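Local coordinates for ornithine carbamoyltransferase, anabolic (Campylobacter jejuni subsp. jejuni, PDB 3TPF), which reversibly transfers the carbamoyl group of carbamoyl phosphate to L-ornithine, giving L-citrulline and phosphate in the first of three steps from ornithine to arginine, at residues Gly241-Met249 / Gly267-His278; Ala166-Met177 / Gln194-Gly205. One frame throughout, in Å; residues are numbered along the deposited sequence.

How the interactions relate
Both contacts belong to the ornithine-binding half of the chain, with centres 24 Å apart, and both are partly buried. Interaction 2 is the more extensive, burying 771 Å² against 477 Å², and joins two neighbouring strands of the five-stranded parallel sheet together with the ends of the helices before them. Its chemistry is a regular backbone ladder with I173, I175, I202 and L204 on an apolar face and E172, S174, K201 and S203 on a polar one. In interaction 1 the backbones share a single bridge, followed by two capped helix starts beside the opposite edge strand, 257-260. The two contacts meet directly, where the F242 ring packs on the backbone of A176 and M177.

Interaction 1: residues Gly241-Met249 / Gly267-His278; sequences GFMIDEKAM and GYEVSEEIFEKH
M249, a selenomethionine, starts with CG anti to its own carbonyl carbon (chi1 -73°) and bends again at chi2 and chi3, which lays the chain against I274 and turns its end to H278. M249 CG touches I274 CG1 at 3.6 Å, and M249 CE lies 3.9 Å from H278 NE2, approaching the ring obliquely. In S271, OG stands between the backbone N and the carbonyl carbon (chi1 75°), where it accepts from I274 N at 3.1 Å and caps helix 272-277. D245 does the same for helix 246-251: its OD2 receives A248 N at 3.3 Å, on the anti side of the carboxylate.

Just before the caps the backbones form a single bridge, I244 opposite V270. I244 N donates to E269 O at 2.9 Å, almost straight at nitrogen (177°) but from above the carbonyl plane. S271 N returns a bond to I244 O at 3.1 Å, with I274 CG2 beside the same oxygen. M243, also selenomethionine, runs CB, CG and SE along Y268 O. H278 ND1 donates in its ring plane to I274 O at 3.1 Å, holding the ring's rotation; NE2 adds a weak bond to A256 O. CB of E269 turns away from 241-249; OE2 accepts from Y265 N and H260 NE2, and the side chain of E269 lies about 6 Å from that of D221, a predicted ornithine ligand. Two successive N-caps thus follow a single backbone bridge, packed over L258 of strand 257-260 and V218 and T220 of strand 217-220 in the Rossmann-like parallel sheet, near the probable ornithine site.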
loop_
_atom_site.group_PDB
_atom_site.type_symbol
_atom_site.label_atom_id
_atom_site.label_comp_id
_atom_site.label_asym_id
_atom_site.label_seq_id
_atom_site.Cartn_x
_atom_site.Cartn_y
_atom_site.Cartn_z
ATOM N N GLY B 241 24.999 14.369 -30.162
ATOM C CA GLY B 241 26.382 14.120 -29.713
ATOM C C GLY B 241 26.538 13.727 -28.254
ATOM O O GLY B 241 27.639 13.458 -27.783
ATOM N N PHE B 242 25.430 13.645 -27.545
ATOM C CA PHE B 242 25.488 13.709 -26.075
ATOM C C PHE B 242 25.549 12.392 -25.310
ATOM O O PHE B 242 25.675 12.376 -24.098
ATOM C CB PHE B 242 24.375 14.600 -25.548
ATOM C CG PHE B 242 24.670 16.052 -25.728
ATOM C CD1 PHE B 242 25.141 16.804 -24.679
ATOM C CD2 PHE B 242 24.545 16.652 -26.968
ATOM C CE1 PHE B 242 25.427 18.143 -24.848
ATOM C CE2 PHE B 242 24.826 17.989 -27.142
ATOM C CZ PHE B 242 25.271 18.742 -26.080
HETATM N N MSE B 243 25.484 11.289 -25.999
HETATM C CA MSE B 243 25.521 10.025 -25.275
HETATM C C MSE B 243 26.829 9.885 -24.569
HETATM O O MSE B 243 27.837 10.316 -25.089
HETATM C CB MSE B 243 25.380 8.883 -26.272
HETATM C CG MSE B 243 25.804 7.557 -25.672
HETATM SE SE MSE B 243 25.213 6.121 -26.883
HETATM C CE MSE B 243 25.805 6.723 -28.692
ATOM N N ILE B 244 26.814 9.254 -23.399
ATOM C CA ILE B 244 28.047 8.788 -22.749
ATOM C C ILE B 244 28.419 7.387 -23.207
ATOM O O ILE B 244 27.680 6.418 -23.008
ATOM C CB ILE B 244 27.966 8.734 -21.241
ATOM C CG1 ILE B 244 27.617 10.112 -20.696
ATOM C CG2 ILE B 244 29.262 8.236 -20.667
ATOM C CD1 ILE B 244 28.516 11.243 -21.188
ATOM N N ASP B 245 29.542 7.311 -23.895
ATOM C CA ASP B 245 30.036 6.068 -24.437
ATOM C C ASP B 245 31.518 5.944 -24.110
ATOM O O ASP B 245 32.069 6.802 -23.430
ATOM C CB ASP B 245 29.733 5.924 -25.954
ATOM C CG ASP B 245 30.267 7.082 -26.828
ATOM O OD1 ASP B 245 30.029 6.988 -28.064
ATOM O OD2 ASP B 245 30.922 8.028 -26.334
ATOM N N GLU B 246 32.149 4.863 -24.568
ATOM C CA GLU B 246 33.561 4.562 -24.238
ATOM C C GLU B 246 34.462 5.743 -24.571
ATOM O O GLU B 246 35.314 6.145 -23.771
ATOM C CB GLU B 246 34.042 3.286 -24.949
ATOM C CG GLU B 246 35.042 2.441 -24.149
ATOM C CD GLU B 246 35.921 1.536 -25.031
ATOM O OE1 GLU B 246 35.950 0.287 -24.797
ATOM O OE2 GLU B 246 36.591 2.069 -25.972
ATOM N N LYS B 247 34.280 6.296 -25.760
ATOM C CA LYS B 247 35.148 7.423 -26.191
ATOM C C LYS B 247 34.989 8.614 -25.267
ATOM O O LYS B 247 35.963 9.326 -25.006
ATOM C CB LYS B 247 34.941 7.896 -27.655
ATOM C CG LYS B 247 36.074 8.834 -28.133
ATOM C CD LYS B 247 35.925 9.250 -29.585
ATOM N N ALA B 248 33.750 8.850 -24.850
ATOM C CA ALA B 248 33.445 9.984 -23.987
ATOM C C ALA B 248 34.124 9.802 -22.628
ATOM O O ALA B 248 34.777 10.703 -22.143
ATOM C CB ALA B 248 31.952 10.177 -23.822
HETATM N N MSE B 249 33.980 8.618 -22.044
HETATM C CA MSE B 249 34.615 8.317 -20.749
HETATM C C MSE B 249 36.097 8.378 -20.841
HETATM O O MSE B 249 36.761 8.701 -19.846
HETATM C CB MSE B 249 34.310 6.927 -20.208
HETATM C CG MSE B 249 32.892 6.747 -19.669
HETATM SE SE MSE B 249 32.334 8.153 -18.356
HETATM C CE MSE B 249 33.219 7.675 -16.622
ATOM N N GLY B 267 21.441 3.007 -25.208
ATOM C CA GLY B 267 21.376 3.381 -26.633
ATOM C C GLY B 267 21.040 4.850 -26.844
ATOM O O GLY B 267 21.082 5.359 -27.975
ATOM N N TYR B 268 20.711 5.517 -25.742
ATOM C CA TYR B 268 20.386 6.938 -25.752
ATOM C C TYR B 268 21.424 7.711 -24.938
ATOM O O TYR B 268 22.568 7.876 -25.381
ATOM C CB TYR B 268 18.968 7.165 -25.245
ATOM C CG TYR B 268 17.988 6.459 -26.079
ATOM C CD1 TYR B 268 17.564 5.190 -25.752
ATOM C CD2 TYR B 268 17.564 7.010 -27.307
ATOM C CE1 TYR B 268 16.701 4.497 -26.588
ATOM C CE2 TYR B 268 16.706 6.323 -28.143
ATOM C CZ TYR B 268 16.270 5.076 -27.777
ATOM O OH TYR B 268 15.413 4.393 -28.586
ATOM N N GLU B 269 21.069 8.134 -23.732
ATOM C CA GLU B 269 22.001 8.934 -22.948
ATOM C C GLU B 269 23.235 8.140 -22.529
ATOM O O GLU B 269 24.251 8.694 -22.156
ATOM C CB GLU B 269 21.330 9.513 -21.711
ATOM C CG GLU B 269 21.028 8.518 -20.613
ATOM C CD GLU B 269 19.704 7.776 -20.770
ATOM O OE1 GLU B 269 18.917 8.031 -21.742
ATOM O OE2 GLU B 269 19.460 6.918 -19.857
ATOM N N VAL B 270 23.141 6.841 -22.597
ATOM C CA VAL B 270 24.249 6.024 -22.215
ATOM C C VAL B 270 24.284 4.746 -23.048
ATOM O O VAL B 270 23.227 4.182 -23.379
ATOM C CB VAL B 270 24.179 5.715 -20.709
ATOM C CG1 VAL B 270 23.137 4.660 -20.417
ATOM C CG2 VAL B 270 25.521 5.231 -20.228
ATOM N N SER B 271 25.481 4.303 -23.417
ATOM C CA SER B 271 25.633 3.039 -24.134
ATOM C C SER B 271 25.539 1.860 -23.161
ATOM O O SER B 271 25.930 1.942 -22.020
ATOM C CB SER B 271 26.949 2.990 -24.861
ATOM O OG SER B 271 28.002 2.764 -23.958
ATOM N N GLU B 272 25.075 0.743 -23.682
ATOM C CA GLU B 272 24.974 -0.514 -22.942
ATOM C C GLU B 272 26.329 -0.914 -22.353
ATOM O O GLU B 272 26.451 -1.197 -21.171
ATOM C CB GLU B 272 24.480 -1.634 -23.846
ATOM C CG GLU B 272 24.000 -2.868 -23.090
ATOM C CD GLU B 272 25.059 -3.962 -22.882
ATOM O OE1 GLU B 272 26.030 -3.985 -23.671
ATOM O OE2 GLU B 272 24.870 -4.843 -21.988
ATOM N N GLU B 273 27.354 -0.867 -23.206
ATOM C CA GLU B 273 28.718 -1.268 -22.822
ATOM C C GLU B 273 29.139 -0.479 -21.599
ATOM O O GLU B 273 29.426 -1.056 -20.567
ATOM C CB GLU B 273 29.784 -1.176 -23.992
ATOM C CG GLU B 273 30.909 -2.276 -23.837
ATOM C CD GLU B 273 32.328 -1.972 -24.414
ATOM O OE1 GLU B 273 32.825 -0.796 -24.276
ATOM O OE2 GLU B 273 32.962 -2.945 -24.970
ATOM N N ILE B 274 29.062 0.838 -21.706
ATOM C CA ILE B 274 29.560 1.729 -20.688
ATOM C C ILE B 274 28.757 1.674 -19.399
ATOM O O ILE B 274 29.287 1.782 -18.291
ATOM C CB ILE B 274 29.663 3.187 -21.198
ATOM C CG1 ILE B 274 30.859 3.857 -20.550
ATOM C CG2 ILE B 274 28.419 3.995 -20.920
ATOM C CD1 ILE B 274 32.140 3.152 -20.924
ATOM N N PHE B 275 27.470 1.508 -19.565
ATOM C CA PHE B 275 26.561 1.413 -18.432
ATOM C C PHE B 275 26.894 0.189 -17.619
ATOM O O PHE B 275 27.147 0.277 -16.428
ATOM C CB PHE B 275 25.124 1.313 -18.900
ATOM C CG PHE B 275 24.125 1.211 -17.786
ATOM C CD1 PHE B 275 23.683 -0.003 -17.361
ATOM C CD2 PHE B 275 23.624 2.342 -17.169
ATOM C CE1 PHE B 275 22.755 -0.108 -16.310
ATOM C CE2 PHE B 275 22.720 2.247 -16.089
ATOM C CZ PHE B 275 22.276 1.015 -15.667
ATOM N N GLU B 276 26.950 -0.938 -18.294
ATOM C CA GLU B 276 27.341 -2.176 -17.624
ATOM C C GLU B 276 28.782 -2.133 -17.072
ATOM O O GLU B 276 29.083 -2.680 -15.989
ATOM C CB GLU B 276 27.143 -3.381 -18.495
ATOM C CG GLU B 276 25.671 -3.771 -18.668
ATOM C CD GLU B 276 25.011 -4.193 -17.352
ATOM O OE1 GLU B 276 25.723 -4.700 -16.423
ATOM O OE2 GLU B 276 23.767 -4.075 -17.260
ATOM N N LYS B 277 29.655 -1.411 -17.765
ATOM C CA LYS B 277 31.036 -1.226 -17.272
ATOM C C LYS B 277 30.995 -0.614 -15.871
ATOM O O LYS B 277 31.701 -1.053 -14.973
ATOM C CB LYS B 277 31.891 -0.373 -18.195
ATOM C CG LYS B 277 33.384 -0.575 -17.972
ATOM C CD LYS B 277 34.191 0.593 -18.504
ATOM C CE LYS B 277 35.714 0.527 -18.216
ATOM N NZ LYS B 277 36.209 1.838 -17.602
ATOM N N HIS B 278 30.088 0.303 -15.673
ATOM C CA HIS B 278 29.888 0.877 -14.346
ATOM C C HIS B 278 28.701 0.346 -13.511
ATOM O O HIS B 278 28.186 1.042 -12.660
ATOM C CB HIS B 278 29.731 2.368 -14.491
ATOM C CG HIS B 278 30.955 3.029 -14.966
ATOM N ND1 HIS B 278 31.228 3.204 -16.313
ATOM C CD2 HIS B 278 32.026 3.513 -14.279
ATOM C CE1 HIS B 278 32.404 3.806 -16.425
ATOM N NE2 HIS B 278 32.898 4.010 -15.211
#

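Interaction 2: residues Ala166-Met177 / Gln194-Gly205; sequences AAILGFEISIAM and QALISGAKISLG
A beta-alpha-beta crossover of the Rossmann-like ornithine domain brings strand 172-176 beside strand 201-205, with helix 185-198 as the connection. The strand axes lie 4.7 Å apart at 4°, so the pairing is parallel, and five successive bridges run from E172-K201 to A176-G205. Bonds alternate as a parallel ladder requires: I173 N donates to K201 O at 2.8 Å, S203 N to I173 O at 3.0 Å, and I175 N to S203 O at 2.9 Å, the last nearly straight (172°). Strand 201-205 is the outermost of the sheet within the chain, whereas 172-176 also bonds to V149 and F151 on its other side.

The two faces differ in character. On one, I173 and I202 lie side by side and point the same way, CG2 to CG1 at 3.9 Å; I202 CD1 continues to A167 CB at 4.1 Å, tying the sheet to helix 157-169, while W188 and A191 of the crossover helix cover I202. Further along this face, L204 CD1 packs against I175 CG2 and the M177 side chain. On the other face, E172 CG lies against K201 CB, their charged ends apart, and S174 OG is hydrogen-bonded to S203 OG at 2.8 Å.

Both helices end at glycines with positive phi, G170 and G199, from which the chain turns into its strand. S198 joins these endings: with OG held between its backbone N and carbonyl carbon (chi1 78°), it donates to A167 O at 2.8 Å and accepts from A200 N in an ST turn.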
loop_
_atom_site.group_PDB
_atom_site.type_symbol
_atom_site.label_atom_id
_atom_site.label_comp_id
_atom_site.label_asym_id
_atom_site.label_seq_id
_atom_site.Cartn_x
_atom_site.Cartn_y
_atom_site.Cartn_z
ATOM N N ALA B 166 26.877 21.849 -6.269
ATOM C CA ALA B 166 28.264 22.133 -6.660
ATOM C C ALA B 166 28.662 23.503 -6.109
ATOM O O ALA B 166 29.719 23.713 -5.512
ATOM C CB ALA B 166 28.342 22.110 -8.169
ATOM N N ALA B 167 27.715 24.395 -6.289
ATOM C CA ALA B 167 27.860 25.789 -5.953
ATOM C C ALA B 167 28.067 25.959 -4.454
ATOM O O ALA B 167 28.904 26.825 -4.011
ATOM C CB ALA B 167 26.606 26.572 -6.383
ATOM N N ILE B 168 27.319 25.185 -3.684
ATOM C CA ILE B 168 27.385 25.316 -2.233
ATOM C C ILE B 168 28.664 24.702 -1.736
ATOM O O ILE B 168 29.393 25.290 -0.929
ATOM C CB ILE B 168 26.183 24.698 -1.510
ATOM C CG1 ILE B 168 24.904 25.487 -1.830
ATOM C CG2 ILE B 168 26.415 24.745 -0.013
ATOM C CD1 ILE B 168 23.589 24.872 -1.453
ATOM N N LEU B 169 28.977 23.535 -2.287
ATOM C CA LEU B 169 30.034 22.712 -1.722
ATOM C C LEU B 169 31.418 23.163 -2.094
ATOM O O LEU B 169 32.386 22.852 -1.397
ATOM C CB LEU B 169 29.825 21.293 -2.121
ATOM C CG LEU B 169 28.735 20.482 -1.366
ATOM C CD1 LEU B 169 28.758 19.111 -2.035
ATOM C CD2 LEU B 169 28.954 20.291 0.132
ATOM N N GLY B 170 31.510 23.909 -3.195
ATOM C CA GLY B 170 32.802 24.383 -3.731
ATOM C C GLY B 170 33.436 23.482 -4.806
ATOM O O GLY B 170 34.645 23.541 -5.082
ATOM N N PHE B 171 32.609 22.680 -5.439
ATOM C CA PHE B 171 33.064 21.721 -6.420
ATOM C C PHE B 171 33.389 22.417 -7.703
ATOM O O PHE B 171 33.038 23.575 -7.929
ATOM C CB PHE B 171 31.964 20.691 -6.751
ATOM C CG PHE B 171 31.792 19.605 -5.737
ATOM C CD1 PHE B 171 32.397 19.676 -4.489
ATOM C CD2 PHE B 171 30.984 18.516 -6.032
ATOM C CE1 PHE B 171 32.190 18.676 -3.559
ATOM C CE2 PHE B 171 30.814 17.506 -5.119
ATOM C CZ PHE B 171 31.420 17.581 -3.882
ATOM N N GLU B 172 34.093 21.675 -8.543
ATOM C CA GLU B 172 34.426 22.166 -9.878
ATOM C C GLU B 172 33.512 21.422 -10.761
ATOM O O GLU B 172 33.588 20.209 -10.823
ATOM C CB GLU B 172 35.862 21.863 -10.228
ATOM C CG GLU B 172 36.239 22.234 -11.646
ATOM C CD GLU B 172 37.736 22.057 -11.940
ATOM O OE1 GLU B 172 38.558 21.958 -10.981
ATOM O OE2 GLU B 172 38.058 22.046 -13.143
ATOM N N ILE B 173 32.585 22.127 -11.384
ATOM C CA ILE B 173 31.595 21.453 -12.210
ATOM C C ILE B 173 31.470 22.029 -13.603
ATOM O O ILE B 173 31.362 23.242 -13.788
ATOM C CB ILE B 173 30.220 21.440 -11.545
ATOM C CG1 ILE B 173 29.252 20.592 -12.380
ATOM C CG2 ILE B 173 29.706 22.841 -11.368
ATOM C CD1 ILE B 173 27.911 20.352 -11.730
ATOM N N SER B 174 31.489 21.129 -14.581
ATOM C CA SER B 174 31.194 21.477 -15.996
ATOM C C SER B 174 29.893 20.855 -16.472
ATOM O O SER B 174 29.703 19.656 -16.366
ATOM C CB SER B 174 32.286 21.012 -16.918
ATOM O OG SER B 174 33.383 21.885 -16.786
ATOM N N ILE B 175 28.998 21.701 -16.964
ATOM C CA ILE B 175 27.715 21.256 -17.464
ATOM C C ILE B 175 27.690 21.352 -18.955
ATOM O O ILE B 175 28.081 22.375 -19.528
ATOM C CB ILE B 175 26.546 22.085 -16.916
ATOM C CG1 ILE B 175 26.459 21.906 -15.404
ATOM C CG2 ILE B 175 25.234 21.680 -17.587
ATOM C CD1 ILE B 175 25.365 22.727 -14.778
ATOM N N ALA B 176 27.184 20.293 -19.571
ATOM C CA ALA B 176 27.040 20.248 -21.032
ATOM C C ALA B 176 25.632 19.830 -21.448
ATOM O O ALA B 176 25.109 18.845 -20.980
ATOM C CB ALA B 176 28.103 19.360 -21.678
HETATM N N MSE B 177 25.007 20.671 -22.254
HETATM C CA MSE B 177 23.672 20.452 -22.801
HETATM C C MSE B 177 23.620 21.069 -24.184
HETATM O O MSE B 177 24.477 21.856 -24.518
HETATM C CB MSE B 177 22.662 21.131 -21.907
HETATM C CG MSE B 177 22.945 22.626 -21.692
HETATM SE SE MSE B 177 21.666 23.472 -20.410
HETATM C CE MSE B 177 21.445 22.206 -18.874
ATOM N N GLN B 194 26.659 31.844 -4.977
ATOM C CA GLN B 194 27.207 30.852 -4.050
ATOM C C GLN B 194 28.648 30.479 -4.388
ATOM O O GLN B 194 29.442 30.227 -3.482
ATOM C CB GLN B 194 26.344 29.602 -4.013
ATOM C CG GLN B 194 25.274 29.691 -2.968
ATOM C CD GLN B 194 25.836 29.808 -1.576
ATOM O OE1 GLN B 194 26.995 29.478 -1.334
ATOM N NE2 GLN B 194 25.017 30.310 -0.649
ATOM N N ALA B 195 28.977 30.425 -5.681
ATOM C CA ALA B 195 30.329 30.046 -6.093
ATOM C C ALA B 195 31.328 31.049 -5.473
ATOM O O ALA B 195 32.378 30.660 -4.962
ATOM C CB ALA B 195 30.451 30.006 -7.597
ATOM N N LEU B 196 30.981 32.339 -5.497
ATOM C CA LEU B 196 31.839 33.382 -4.915
ATOM C C LEU B 196 32.284 33.051 -3.496
ATOM O O LEU B 196 33.454 33.187 -3.158
ATOM C CB LEU B 196 31.129 34.741 -4.899
ATOM C CG LEU B 196 31.444 35.794 -5.919
ATOM C CD1 LEU B 196 30.433 36.893 -5.690
ATOM C CD2 LEU B 196 32.870 36.178 -5.709
ATOM N N ILE B 197 31.328 32.658 -2.681
ATOM C CA ILE B 197 31.584 32.331 -1.263
ATOM C C ILE B 197 32.453 31.103 -1.161
ATOM O O ILE B 197 33.437 31.107 -0.448
ATOM C CB ILE B 197 30.256 32.045 -0.503
ATOM C CG1 ILE B 197 29.520 33.354 -0.229
ATOM C CG2 ILE B 197 30.449 31.218 0.774
ATOM C CD1 ILE B 197 30.292 34.268 0.731
ATOM N N SER B 198 32.065 30.062 -1.892
ATOM C CA SER B 198 32.673 28.716 -1.779
ATOM C C SER B 198 33.861 28.384 -2.675
ATOM O O SER B 198 34.450 27.312 -2.568
ATOM C CB SER B 198 31.651 27.660 -2.144
ATOM O OG SER B 198 31.536 27.600 -3.545
ATOM N N GLY B 199 34.133 29.262 -3.621
ATOM C CA GLY B 199 35.151 29.015 -4.652
ATOM C C GLY B 199 34.841 27.969 -5.695
ATOM O O GLY B 199 35.735 27.358 -6.243
ATOM N N ALA B 200 33.568 27.721 -5.953
ATOM C CA ALA B 200 33.148 26.818 -7.038
ATOM C C ALA B 200 33.648 27.285 -8.404
ATOM O O ALA B 200 33.568 28.479 -8.785
ATOM C CB ALA B 200 31.662 26.675 -7.085
ATOM N N LYS B 201 34.182 26.320 -9.133
ATOM C CA LYS B 201 34.549 26.533 -10.537
ATOM C C LYS B 201 33.430 25.911 -11.407
ATOM O O LYS B 201 33.485 24.734 -11.787
ATOM C CB LYS B 201 35.936 25.949 -10.833
ATOM C CG LYS B 201 37.080 26.635 -10.060
ATOM C CD LYS B 201 38.395 25.813 -10.010
ATOM C CE LYS B 201 39.364 26.409 -8.960
ATOM N NZ LYS B 201 40.823 26.535 -9.355
ATOM N N ILE B 202 32.437 26.741 -11.714
ATOM C CA ILE B 202 31.281 26.368 -12.529
ATOM C C ILE B 202 31.408 26.858 -13.952
ATOM O O ILE B 202 31.747 27.983 -14.187
ATOM C CB ILE B 202 30.002 27.022 -11.987
ATOM C CG1 ILE B 202 29.808 26.627 -10.529
ATOM C CG2 ILE B 202 28.788 26.671 -12.836
ATOM C CD1 ILE B 202 28.619 27.236 -9.876
ATOM N N SER B 203 31.132 25.982 -14.903
ATOM C CA SER B 203 31.173 26.315 -16.350
ATOM C C SER B 203 30.029 25.614 -17.088
ATOM O O SER B 203 29.754 24.456 -16.817
ATOM C CB SER B 203 32.516 25.910 -16.961
ATOM O OG SER B 203 32.909 24.623 -16.509
ATOM N N LEU B 204 29.363 26.323 -17.983
ATOM C CA LEU B 204 28.253 25.761 -18.775
ATOM C C LEU B 204 28.537 25.906 -20.256
ATOM O O LEU B 204 28.949 26.963 -20.719
ATOM C CB LEU B 204 26.912 26.434 -18.447
ATOM C CG LEU B 204 25.812 26.471 -19.535
ATOM C CD1 LEU B 204 25.169 25.099 -19.638
ATOM C CD2 LEU B 204 24.763 27.569 -19.344
ATOM N N GLY B 205 28.321 24.826 -20.990
ATOM C CA GLY B 205 28.652 24.781 -22.417
ATOM C C GLY B 205 27.729 23.857 -23.177
ATOM O O GLY B 205 26.756 23.366 -22.639
#